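Local coordinates for hypothetical membrane protein (PDB 6JSB) that binds heme b and probably passes it along the corynebacterial heme-uptake machinery, at residues 6-16 against 55-64. Residues are numbered along the deposited sequence; the frame is centred on the assembly and turned at random. Where two conformers were deposited one is given.
Sequences VTTTGTADWSV and REFTWPVLGS
Trp59 reaches across from strand 56-64 to Trp14 of segment 6-16, and its side chain can be traced atom by atom. Trp59 CB lies 3.8 Å from Ala12 O. Chi1 of -56° sets CG beside the backbone N, which carries the indole along the partner strand; Trp59 CD1 then meets Ala12 O at the ring edge, 3.5 Å away. Next, Trp59 NE1 donates to Trp14 O at 3.1 Å. The N-H...O angle is 168°, the acceptor lies in the indole plane, and a carbonyl lone pair is used. Beyond it, Trp59 CZ2 rests 3.9 Å from Trp14 CE3, the two indoles meeting obliquely with planes at 37°.

The backbones pair antiparallel beneath the ring, Ala12 and Trp59 exchanging two N-H...O bonds, with Trp59 N to Ala12 O at 2.8 Å. Near the classic beta bulge that Leu62 and Gly63 form toward strand 68-81, waters bridge Thr8 to Ser64 and Gly10 to Val61. Ser64 OG donates directly to Thr8 OG1 (2.7 Å), which Asn192 of strand 186-198 also engages.

The nearly straight, in-plane bond probably restrains rotation of the Trp59 indole and satisfies its polar N-H within a buried part of the HtaA-family sheet, close to Val16, whose side chain lies about 9 Å from the bound heme.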
# COMPACT_ATOMS: atom_id res chain seq x y z
N VAL A 6 13.45 -1.34 21.99
CA VAL A 6 13.81 -0.82 20.66
C VAL A 6 12.68 0.10 20.22
O VAL A 6 11.53 -0.32 20.15
CB VAL A 6 14.04 -1.96 19.65
CG1 VAL A 6 14.41 -1.42 18.23
CG2 VAL A 6 15.17 -2.89 20.17
N THR A 7 13.02 1.37 19.98
CA THR A 7 12.08 2.37 19.46
C THR A 7 12.48 2.61 18.02
O THR A 7 13.61 3.03 17.75
CB THR A 7 12.17 3.68 20.24
OG1 THR A 7 11.90 3.42 21.61
CG2 THR A 7 11.16 4.70 19.69
N THR A 8 11.55 2.37 17.10
CA THR A 8 11.84 2.46 15.66
C THR A 8 11.04 3.62 15.06
O THR A 8 9.84 3.72 15.29
CB THR A 8 11.47 1.16 14.96
OG1 THR A 8 12.21 0.06 15.53
CG2 THR A 8 11.77 1.28 13.42
N THR A 9 11.72 4.48 14.31
CA THR A 9 11.10 5.58 13.58
C THR A 9 11.57 5.50 12.14
O THR A 9 12.54 4.81 11.82
CB THR A 9 11.46 6.94 14.16
OG1 THR A 9 12.90 7.04 14.28
CG2 THR A 9 10.83 7.06 15.56
N GLY A 10 10.96 6.32 11.30
CA GLY A 10 11.42 6.45 9.92
C GLY A 10 10.30 6.39 8.91
O GLY A 10 9.15 6.80 9.18
N THR A 11 10.61 5.91 7.70
CA THR A 11 9.61 5.85 6.63
C THR A 11 9.82 4.58 5.84
O THR A 11 10.91 3.99 5.85
CB THR A 11 9.73 7.02 5.62
OG1 THR A 11 11.10 7.07 5.10
CG2 THR A 11 9.42 8.37 6.29
N ALA A 12 8.80 4.22 5.07
CA ALA A 12 8.94 3.20 4.02
C ALA A 12 8.59 3.88 2.71
O ALA A 12 7.58 4.56 2.62
CB ALA A 12 8.03 2.00 4.23
N ASP A 13 9.40 3.63 1.68
CA ASP A 13 9.14 4.10 0.32
C ASP A 13 8.50 2.95 -0.43
O ASP A 13 9.18 1.96 -0.69
CB ASP A 13 10.43 4.51 -0.40
CG ASP A 13 10.95 5.93 -0.00
OD1 ASP A 13 11.43 6.12 1.14
OD2 ASP A 13 10.95 6.83 -0.88
N TRP A 14 7.24 3.11 -0.86
CA TRP A 14 6.54 2.01 -1.58
C TRP A 14 5.54 2.64 -2.52
O TRP A 14 4.51 3.16 -2.05
CB TRP A 14 5.85 1.07 -0.60
CG TRP A 14 5.20 -0.09 -1.29
CD1 TRP A 14 5.75 -0.89 -2.28
CD2 TRP A 14 3.87 -0.54 -1.08
NE1 TRP A 14 4.79 -1.85 -2.66
CE2 TRP A 14 3.63 -1.61 -1.99
CE3 TRP A 14 2.82 -0.09 -0.24
CZ2 TRP A 14 2.42 -2.30 -2.04
CZ3 TRP A 14 1.57 -0.81 -0.31
CH2 TRP A 14 1.41 -1.88 -1.20
N SER A 15 5.78 2.55 -3.85
CA SER A 15 4.89 3.19 -4.83
C SER A 15 3.67 2.33 -5.18
O SER A 15 2.88 2.74 -6.01
CB SER A 15 5.63 3.47 -6.15
OG SER A 15 6.77 4.26 -5.86
N VAL A 16 3.52 1.16 -4.57
CA VAL A 16 2.47 0.17 -4.78
C VAL A 16 2.70 -0.55 -6.11
O VAL A 16 3.02 -1.75 -6.13
CB VAL A 16 1.04 0.81 -4.68
CG1 VAL A 16 -0.02 -0.29 -4.83
CG2 VAL A 16 0.87 1.45 -3.28
N ARG A 55 4.99 8.65 -9.81
CA ARG A 55 4.49 8.93 -8.48
C ARG A 55 5.21 8.04 -7.47
O ARG A 55 5.45 6.83 -7.70
CB ARG A 55 2.98 8.65 -8.40
CG ARG A 55 2.40 8.98 -6.99
CD ARG A 55 0.88 8.86 -7.07
NE ARG A 55 0.19 9.95 -7.82
CZ ARG A 55 -0.16 11.10 -7.27
NH1 ARG A 55 0.21 11.43 -6.02
NH2 ARG A 55 -0.89 11.97 -7.99
N GLU A 56 5.49 8.65 -6.33
CA GLU A 56 6.11 7.92 -5.19
C GLU A 56 5.26 8.15 -3.95
O GLU A 56 4.58 9.19 -3.81
CB GLU A 56 7.54 8.47 -4.94
CG GLU A 56 8.48 8.12 -6.11
CD GLU A 56 9.89 8.62 -5.87
OE1 GLU A 56 10.15 9.75 -6.26
OE2 GLU A 56 10.72 7.89 -5.27
N PHE A 57 5.28 7.17 -3.03
CA PHE A 57 4.65 7.36 -1.73
C PHE A 57 5.64 7.06 -0.63
O PHE A 57 6.34 6.03 -0.71
CB PHE A 57 3.45 6.36 -1.51
CG PHE A 57 2.34 6.44 -2.51
CD1 PHE A 57 2.12 5.36 -3.37
CD2 PHE A 57 1.51 7.56 -2.57
CE1 PHE A 57 1.06 5.39 -4.32
CE2 PHE A 57 0.48 7.59 -3.46
CZ PHE A 57 0.25 6.53 -4.36
N THR A 58 5.67 7.89 0.42
CA THR A 58 6.39 7.48 1.63
C THR A 58 5.35 7.27 2.72
O THR A 58 4.38 8.03 2.81
CB THR A 58 7.43 8.50 2.12
OG1 THR A 58 6.75 9.64 2.66
CG2 THR A 58 8.36 8.90 0.99
N TRP A 59 5.52 6.21 3.50
CA TRP A 59 4.59 5.83 4.53
C TRP A 59 5.28 6.00 5.88
O TRP A 59 6.43 5.54 6.02
CB TRP A 59 4.16 4.34 4.35
CG TRP A 59 3.55 4.02 2.98
CD1 TRP A 59 4.23 3.86 1.79
CD2 TRP A 59 2.16 3.75 2.68
NE1 TRP A 59 3.35 3.53 0.77
CE2 TRP A 59 2.08 3.47 1.28
CE3 TRP A 59 0.99 3.74 3.46
CZ2 TRP A 59 0.90 3.13 0.66
CZ3 TRP A 59 -0.24 3.41 2.82
CH2 TRP A 59 -0.27 3.12 1.44
N PRO A 60 4.64 6.61 6.88
CA PRO A 60 5.34 6.88 8.13
C PRO A 60 5.44 5.64 8.99
O PRO A 60 4.47 4.90 9.13
CB PRO A 60 4.45 7.95 8.80
CG PRO A 60 3.01 7.61 8.27
CD PRO A 60 3.28 7.20 6.83
N VAL A 61 6.60 5.42 9.61
CA VAL A 61 6.75 4.33 10.58
C VAL A 61 6.12 4.73 11.90
O VAL A 61 6.39 5.82 12.45
CB VAL A 61 8.24 4.00 10.78
CG1 VAL A 61 8.39 2.97 11.99
CG2 VAL A 61 8.76 3.40 9.48
N LEU A 62 5.24 3.87 12.41
CA LEU A 62 4.66 4.05 13.74
C LEU A 62 5.53 3.44 14.84
O LEU A 62 5.59 3.99 15.95
CB LEU A 62 3.26 3.41 13.80
CG LEU A 62 2.26 4.04 12.81
CD1 LEU A 62 0.92 3.28 12.84
CD2 LEU A 62 2.07 5.47 13.12
N GLY A 63 6.19 2.33 14.54
CA GLY A 63 7.03 1.65 15.52
C GLY A 63 7.30 0.23 15.06
O GLY A 63 6.94 -0.18 13.94
N SER A 64 7.98 -0.51 15.92
CA SER A 64 8.27 -1.90 15.61
C SER A 64 7.88 -2.78 16.78
O SER A 64 7.67 -2.32 17.92
CB SER A 64 9.75 -2.09 15.29
OG SER A 64 10.52 -1.81 16.48
O HOH W 1 9.09 1.17 18.13
O HOH W 2 8.22 4.87 17.16
O HOH W 3 8.53 7.56 12.48
O HOH W 4 10.21 6.06 -3.55
O HOH W 5 7.44 5.24 -3.57